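Local atomic coordinates of prolyl endopeptidase (Myxococcus xanthus, PDB entry 2BKL), a protein that probably hydrolyses oligopeptides on the carboxyl side of proline and, much less readily, alanine, as a serine protease of the S9A family. Residues S324-E335 with A365-D375. Sequence-based numbering, arbitrary orientation.
Sequences SVSIVGGHLSLE and ASNLMGLEDLD
Gly329 and Gly330, at the centre of the type I' turn joining strands 321-328 and 331-338, meet the type I turn Leu371-Leu374 of the irregular segment 365-375. Gly329 N donates to Leu371 O (3.0 Å, nearly straight at 168°), which accepts Leu374 N from the other face of its plane; Gly330 N makes a weaker bond to Glu372 O. With CG anti to the backbone N (chi1 -155°), Asn367 points its amide at the hairpin, within reach of Ser333. Ser333 O lies in the amide plane, 3.0 Å from ND2, which stands above the Ser333 carbonyl plane; this oxygen also takes Ser326 N. Asn367 OD1 receives Ser333 OG at 2.7 Å, so two bonds to one residue fix the amide's rotation. With an alanine here, Ser333 OG would probably lose its acceptor and Ser333 O one of its two donors, and a gap would open beside Glu335 CB. Ser326 OG donates to Leu368 O (3.1 Å), while the side chains of Val328 and Leu368 cross at about a right angle. Glu372 CG packs on Ile327 CG2 (3.6 Å), its carboxylate salt-bridged to Arg236. The contact joins successive four-stranded blades of the N-terminal beta-propeller, the loop running along the preceding blade's hairpin to its turn.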
ATOM      1  N   SER A 324      -5.676 -10.507 -10.859  1.00  8.37           N
ATOM      2  CA  SER A 324      -4.896 -11.599 -10.295  1.00  8.21           C
ATOM      3  C   SER A 324      -5.520 -12.934 -10.647  1.00  7.89           C
ATOM      4  O   SER A 324      -6.725 -13.029 -10.978  1.00  7.99           O
ATOM      5  CB  SER A 324      -4.778 -11.498  -8.786  1.00 14.01           C
ATOM      6  OG  SER A 324      -6.010 -11.750  -8.171  1.00 17.12           O
ATOM      7  N   VAL A 325      -4.688 -13.945 -10.551  1.00  7.71           N
ATOM      8  CA  VAL A 325      -5.062 -15.317 -10.806  1.00  8.56           C
ATOM      9  C   VAL A 325      -4.496 -16.128  -9.688  1.00  8.60           C
ATOM     10  O   VAL A 325      -3.300 -16.035  -9.384  1.00 12.30           O
ATOM     11  CB  VAL A 325      -4.438 -15.853 -12.102  1.00 12.45           C
ATOM     12  CG1 VAL A 325      -4.786 -17.312 -12.271  1.00 14.57           C
ATOM     13  CG2 VAL A 325      -4.890 -15.050 -13.265  1.00 14.89           C
ATOM     14  N   SER A 326      -5.341 -16.967  -9.104  1.00  8.65           N
ATOM     15  CA  SER A 326      -4.886 -17.942  -8.133  1.00 10.87           C
ATOM     16  C   SER A 326      -5.325 -19.332  -8.537  1.00  9.37           C
ATOM     17  O   SER A 326      -6.345 -19.514  -9.202  1.00 12.36           O
ATOM     18  CB  SER A 326      -5.389 -17.623  -6.741  1.00 13.13           C
ATOM     19  OG  SER A 326      -6.794 -17.737  -6.663  1.00 17.02           O
ATOM     20  N   ILE A 327      -4.527 -20.322  -8.183  1.00  7.39           N
ATOM     21  CA  ILE A 327      -4.903 -21.690  -8.430  1.00  7.91           C
ATOM     22  C   ILE A 327      -5.387 -22.274  -7.119  1.00  8.18           C
ATOM     23  O   ILE A 327      -4.619 -22.403  -6.154  1.00  8.07           O
ATOM     24  CB  ILE A 327      -3.709 -22.503  -8.957  1.00  9.64           C
ATOM     25  CG1 ILE A 327      -3.086 -21.828 -10.185  1.00 11.66           C
ATOM     26  CG2 ILE A 327      -4.157 -23.923  -9.252  1.00 11.19           C
ATOM     27  CD1 ILE A 327      -1.829 -22.526 -10.716  1.00 12.38           C
ATOM     28  N   VAL A 328      -6.678 -22.573  -7.074  1.00  7.62           N
ATOM     29  CA  VAL A 328      -7.315 -23.112  -5.882  1.00  6.69           C
ATOM     30  C   VAL A 328      -8.205 -24.277  -6.241  1.00  7.57           C
ATOM     31  O   VAL A 328      -8.921 -24.248  -7.238  1.00  7.20           O
ATOM     32  CB  VAL A 328      -8.134 -22.031  -5.153  1.00  8.61           C
ATOM     33  CG1 VAL A 328      -7.231 -21.033  -4.475  1.00  9.05           C
ATOM     34  CG2 VAL A 328      -9.171 -21.329  -6.085  1.00  9.02           C
ATOM     35  N   GLY A 329      -8.114 -25.340  -5.460  1.00  7.54           N
ATOM     36  CA  GLY A 329      -8.988 -26.479  -5.669  1.00  9.47           C
ATOM     37  C   GLY A 329      -8.988 -27.015  -7.083  1.00  8.69           C
ATOM     38  O   GLY A 329     -10.056 -27.353  -7.604  1.00  9.89           O
ATOM     39  N   GLY A 330      -7.832 -27.017  -7.721  1.00  8.64           N
ATOM     40  CA  GLY A 330      -7.720 -27.588  -9.068  1.00  9.62           C
ATOM     41  C   GLY A 330      -8.329 -26.743 -10.164  1.00  8.35           C
ATOM     42  O   GLY A 330      -8.540 -27.228 -11.272  1.00 10.24           O
ATOM     43  N   HIS A 331      -8.589 -25.473  -9.859  1.00  7.82           N
ATOM     44  CA  HIS A 331      -9.211 -24.504 -10.759  1.00  8.23           C
ATOM     45  C   HIS A 331      -8.428 -23.189 -10.733  1.00  7.57           C
ATOM     46  O   HIS A 331      -7.572 -22.959  -9.863  1.00  7.59           O
ATOM     47  CB  HIS A 331     -10.647 -24.207 -10.301  1.00  8.41           C
ATOM     48  CG  HIS A 331     -11.617 -25.322 -10.554  1.00  8.46           C
ATOM     49  ND1 HIS A 331     -11.516 -26.547  -9.934  1.00  9.95           N
ATOM     50  CD2 HIS A 331     -12.711 -25.392 -11.346  1.00 12.22           C
ATOM     51  CE1 HIS A 331     -12.482 -27.341 -10.366  1.00 12.46           C
ATOM     52  NE2 HIS A 331     -13.235 -26.660 -11.212  1.00 12.56           N
ATOM     53  N   LEU A 332      -8.692 -22.334 -11.714  1.00  7.23           N
ATOM     54  CA  LEU A 332      -8.243 -20.940 -11.711  1.00  6.84           C
ATOM     55  C   LEU A 332      -9.297 -20.045 -11.089  1.00  7.36           C
ATOM     56  O   LEU A 332     -10.462 -20.157 -11.412  1.00  9.28           O
ATOM     57  CB  LEU A 332      -7.978 -20.481 -13.143  1.00  7.70           C
ATOM     58  CG  LEU A 332      -6.913 -21.269 -13.918  1.00  7.58           C
ATOM     59  CD1 LEU A 332      -6.838 -20.722 -15.319  1.00 10.98           C
ATOM     60  CD2 LEU A 332      -5.561 -21.236 -13.263  1.00 11.08           C
ATOM     61  N   SER A 333      -8.888 -19.148 -10.202  1.00  6.16           N
ATOM     62  CA  SER A 333      -9.751 -18.094  -9.664  1.00  6.18           C
ATOM     63  C   SER A 333      -9.241 -16.761 -10.186  1.00  7.09           C
ATOM     64  O   SER A 333      -8.103 -16.430  -9.990  1.00  7.71           O
ATOM     65  CB  SER A 333      -9.794 -18.113  -8.139  1.00  8.75           C
ATOM     66  OG  SER A 333     -10.754 -17.180  -7.669  1.00  9.94           O
ATOM     67  N   LEU A 334     -10.122 -16.045 -10.866  1.00  5.91           N
ATOM     68  CA  LEU A 334      -9.772 -14.850 -11.639  1.00  6.54           C
ATOM     69  C   LEU A 334     -10.477 -13.654 -10.998  1.00  7.07           C
ATOM     70  O   LEU A 334     -11.715 -13.585 -10.936  1.00  6.97           O
ATOM     71  CB  LEU A 334     -10.220 -15.000 -13.086  1.00  7.30           C
ATOM     72  CG  LEU A 334      -9.815 -16.283 -13.838  1.00  8.72           C
ATOM     73  CD1 LEU A 334     -10.497 -16.393 -15.176  1.00 11.01           C
ATOM     74  CD2 LEU A 334      -8.370 -16.268 -14.022  1.00 12.05           C
ATOM     75  N   GLU A 335      -9.691 -12.686 -10.567  1.00  7.16           N
ATOM     76  CA  GLU A 335     -10.208 -11.474  -9.940  1.00  7.29           C
ATOM     77  C   GLU A 335     -10.190 -10.358 -10.974  1.00  7.46           C
ATOM     78  O   GLU A 335      -9.131  -9.920 -11.411  1.00  9.12           O
ATOM     79  CB  GLU A 335      -9.356 -11.068  -8.745  1.00 10.20           C
ATOM     80  CG  GLU A 335      -9.876  -9.849  -7.991  1.00 14.46           C
ATOM     81  CD  GLU A 335      -8.859  -9.257  -7.032  1.00 16.64           C
ATOM     82  OE1 GLU A 335      -7.712  -9.729  -6.918  1.00 21.99           O
ATOM     83  OE2 GLU A 335      -9.216  -8.237  -6.424  1.00 25.28           O
ATOM     84  N   ALA A 365     -14.361  -7.322  -3.128  1.00  9.07           N
ATOM     85  CA  ALA A 365     -14.087  -8.726  -2.830  1.00  9.31           C
ATOM     86  C   ALA A 365     -12.674  -9.085  -3.195  1.00 11.41           C
ATOM     87  O   ALA A 365     -12.211  -8.710  -4.280  1.00 12.65           O
ATOM     88  CB  ALA A 365     -15.047  -9.616  -3.565  1.00  9.21           C
ATOM     89  N   SER A 366     -11.981  -9.858  -2.350  1.00  9.28           N
ATOM     90  CA  SER A 366     -10.688 -10.403  -2.697  1.00  7.91           C
ATOM     91  C   SER A 366     -10.851 -11.573  -3.665  1.00  8.39           C
ATOM     92  O   SER A 366     -11.940 -12.135  -3.810  1.00  9.38           O
ATOM     93  CB  SER A 366      -9.946 -10.889  -1.450  1.00  8.47           C
ATOM     94  OG  SER A 366     -10.526 -12.110  -0.968  1.00  9.33           O
ATOM     95  N   ASN A 367      -9.749 -11.975  -4.279  1.00  8.26           N
ATOM     96  CA  ASN A 367      -9.724 -13.229  -4.998  1.00  7.17           C
ATOM     97  C   ASN A 367      -9.869 -14.360  -3.994  1.00  7.34           C
ATOM     98  O   ASN A 367      -9.667 -14.180  -2.789  1.00  8.85           O
ATOM     99  CB  ASN A 367      -8.448 -13.357  -5.829  1.00  7.79           C
ATOM    100  CG  ASN A 367      -8.605 -14.294  -7.017  1.00  7.59           C
ATOM    101  OD1 ASN A 367      -9.666 -14.795  -7.266  1.00 10.50           O
ATOM    102  ND2 ASN A 367      -7.545 -14.462  -7.786  1.00 10.23           N
ATOM    103  N   LEU A 368     -10.218 -15.531  -4.479  1.00  8.52           N
ATOM    104  CA  LEU A 368     -10.224 -16.703  -3.635  1.00  8.28           C
ATOM    105  C   LEU A 368      -8.820 -17.033  -3.169  1.00  8.85           C
ATOM    106  O   LEU A 368      -7.844 -16.896  -3.914  1.00 11.11           O
ATOM    107  CB  LEU A 368     -10.816 -17.885  -4.366  1.00  9.14           C
ATOM    108  CG  LEU A 368     -12.290 -17.820  -4.722  1.00 10.08           C
ATOM    109  CD1 LEU A 368     -12.700 -19.091  -5.461  1.00 11.29           C
ATOM    110  CD2 LEU A 368     -13.137 -17.613  -3.487  1.00 12.22           C
ATOM    111  N   MET A 369      -8.744 -17.410  -1.891  1.00  9.54           N
ATOM    112  CA  MET A 369      -7.513 -17.717  -1.201  1.00 11.52           C
ATOM    113  C   MET A 369      -7.584 -19.140  -0.670  1.00 10.96           C
ATOM    114  O   MET A 369      -8.529 -19.508   0.018  1.00 11.02           O
ATOM    115  CB  MET A 369      -7.310 -16.761  -0.035  1.00 16.56           C
ATOM    116  CG  MET A 369      -7.087 -15.330  -0.482  1.00 20.70           C
ATOM    117  SD  MET A 369      -7.049 -14.280   0.946  1.00 29.54           S
ATOM    118  CE  MET A 369      -8.694 -13.952   1.092  1.00 24.75           C
ATOM    119  N   GLY A 370      -6.549 -19.908  -0.938  1.00  9.06           N
ATOM    120  CA  GLY A 370      -6.473 -21.276  -0.501  1.00  9.96           C
ATOM    121  C   GLY A 370      -5.240 -21.926  -1.056  1.00 10.34           C
ATOM    122  O   GLY A 370      -4.171 -21.320  -1.100  1.00 12.22           O
ATOM    123  N   LEU A 371      -5.403 -23.160  -1.486  1.00  8.99           N
ATOM    124  CA  LEU A 371      -4.303 -23.933  -2.020  1.00  8.96           C
ATOM    125  C   LEU A 371      -4.770 -24.710  -3.228  1.00  7.37           C
ATOM    126  O   LEU A 371      -5.952 -25.017  -3.379  1.00  6.61           O
ATOM    127  CB  LEU A 371      -3.699 -24.904  -0.982  1.00  9.93           C
ATOM    128  CG  LEU A 371      -2.936 -24.307   0.193  1.00 11.67           C
ATOM    129  CD1 LEU A 371      -2.520 -25.389   1.152  1.00 13.00           C
ATOM    130  CD2 LEU A 371      -1.732 -23.544  -0.230  1.00 13.83           C
ATOM    131  N   GLU A 372      -3.813 -25.103  -4.059  1.00  7.69           N
ATOM    132  CA  GLU A 372      -4.118 -25.765  -5.307  1.00  7.84           C
ATOM    133  C   GLU A 372      -4.812 -27.126  -5.107  1.00  7.82           C
ATOM    134  O   GLU A 372      -5.545 -27.578  -5.975  1.00  9.15           O
ATOM    135  CB  GLU A 372      -2.835 -25.994  -6.126  1.00  9.34           C
ATOM    136  CG  GLU A 372      -2.097 -24.709  -6.453  1.00  9.41           C
ATOM    137  CD  GLU A 372      -1.022 -24.333  -5.447  1.00 11.86           C
ATOM    138  OE1 GLU A 372      -1.168 -24.666  -4.233  1.00 12.19           O
ATOM    139  OE2 GLU A 372      -0.012 -23.701  -5.830  1.00 14.91           O
ATOM    140  N   ASP A 373      -4.553 -27.746  -3.950  1.00  8.64           N
ATOM    141  CA  ASP A 373      -5.008 -29.098  -3.615  1.00 11.38           C
ATOM    142  C   ASP A 373      -5.975 -29.088  -2.429  1.00 12.18           C
ATOM    143  O   ASP A 373      -6.151 -30.129  -1.743  1.00 13.77           O
ATOM    144  CB  ASP A 373      -3.793 -29.995  -3.302  1.00  9.80           C
ATOM    145  CG  ASP A 373      -2.844 -29.414  -2.249  1.00 10.85           C
ATOM    146  OD1 ASP A 373      -2.992 -28.273  -1.800  1.00 11.31           O
ATOM    147  OD2 ASP A 373      -1.832 -30.033  -1.811  1.00 13.80           O
ATOM    148  N   LEU A 374      -6.627 -27.944  -2.204  1.00 10.60           N
ATOM    149  CA  LEU A 374      -7.665 -27.797  -1.157  1.00 11.72           C
ATOM    150  C   LEU A 374      -8.935 -27.334  -1.849  1.00 10.60           C
ATOM    151  O   LEU A 374      -8.906 -26.364  -2.603  1.00  9.92           O
ATOM    152  CB  LEU A 374      -7.245 -26.761  -0.119  1.00 16.11           C
ATOM    153  CG  LEU A 374      -7.084 -27.108   1.355  1.00 23.34           C
ATOM    154  CD1 LEU A 374      -6.704 -28.577   1.612  1.00 20.06           C
ATOM    155  CD2 LEU A 374      -6.082 -26.140   1.998  1.00 20.41           C
ATOM    156  N   ASP A 375     -10.063 -27.982  -1.590  1.00 10.34           N
ATOM    157  CA  ASP A 375     -11.329 -27.556  -2.141  1.00  9.99           C
ATOM    158  C   ASP A 375     -11.922 -26.335  -1.445  1.00 10.20           C
ATOM    159  O   ASP A 375     -12.666 -25.586  -2.065  1.00 10.85           O
ATOM    160  CB  ASP A 375     -12.347 -28.692  -2.069  1.00 10.87           C
ATOM    161  CG  ASP A 375     -13.647 -28.329  -2.732  1.00 11.29           C
ATOM    162  OD1 ASP A 375     -13.631 -28.100  -3.965  1.00 12.13           O
ATOM    163  OD2 ASP A 375     -14.715 -28.222  -2.095  1.00 14.30           O
TER
HETATM  164  O   HOH W   1      -3.311 -20.916  -4.314  1.00 17.06           O
HETATM  165  O   HOH W   2     -11.616 -28.870  -5.689  1.00 27.85           O
HETATM  166  O   HOH W   3      -7.262 -10.442  -3.948  1.00 21.87           O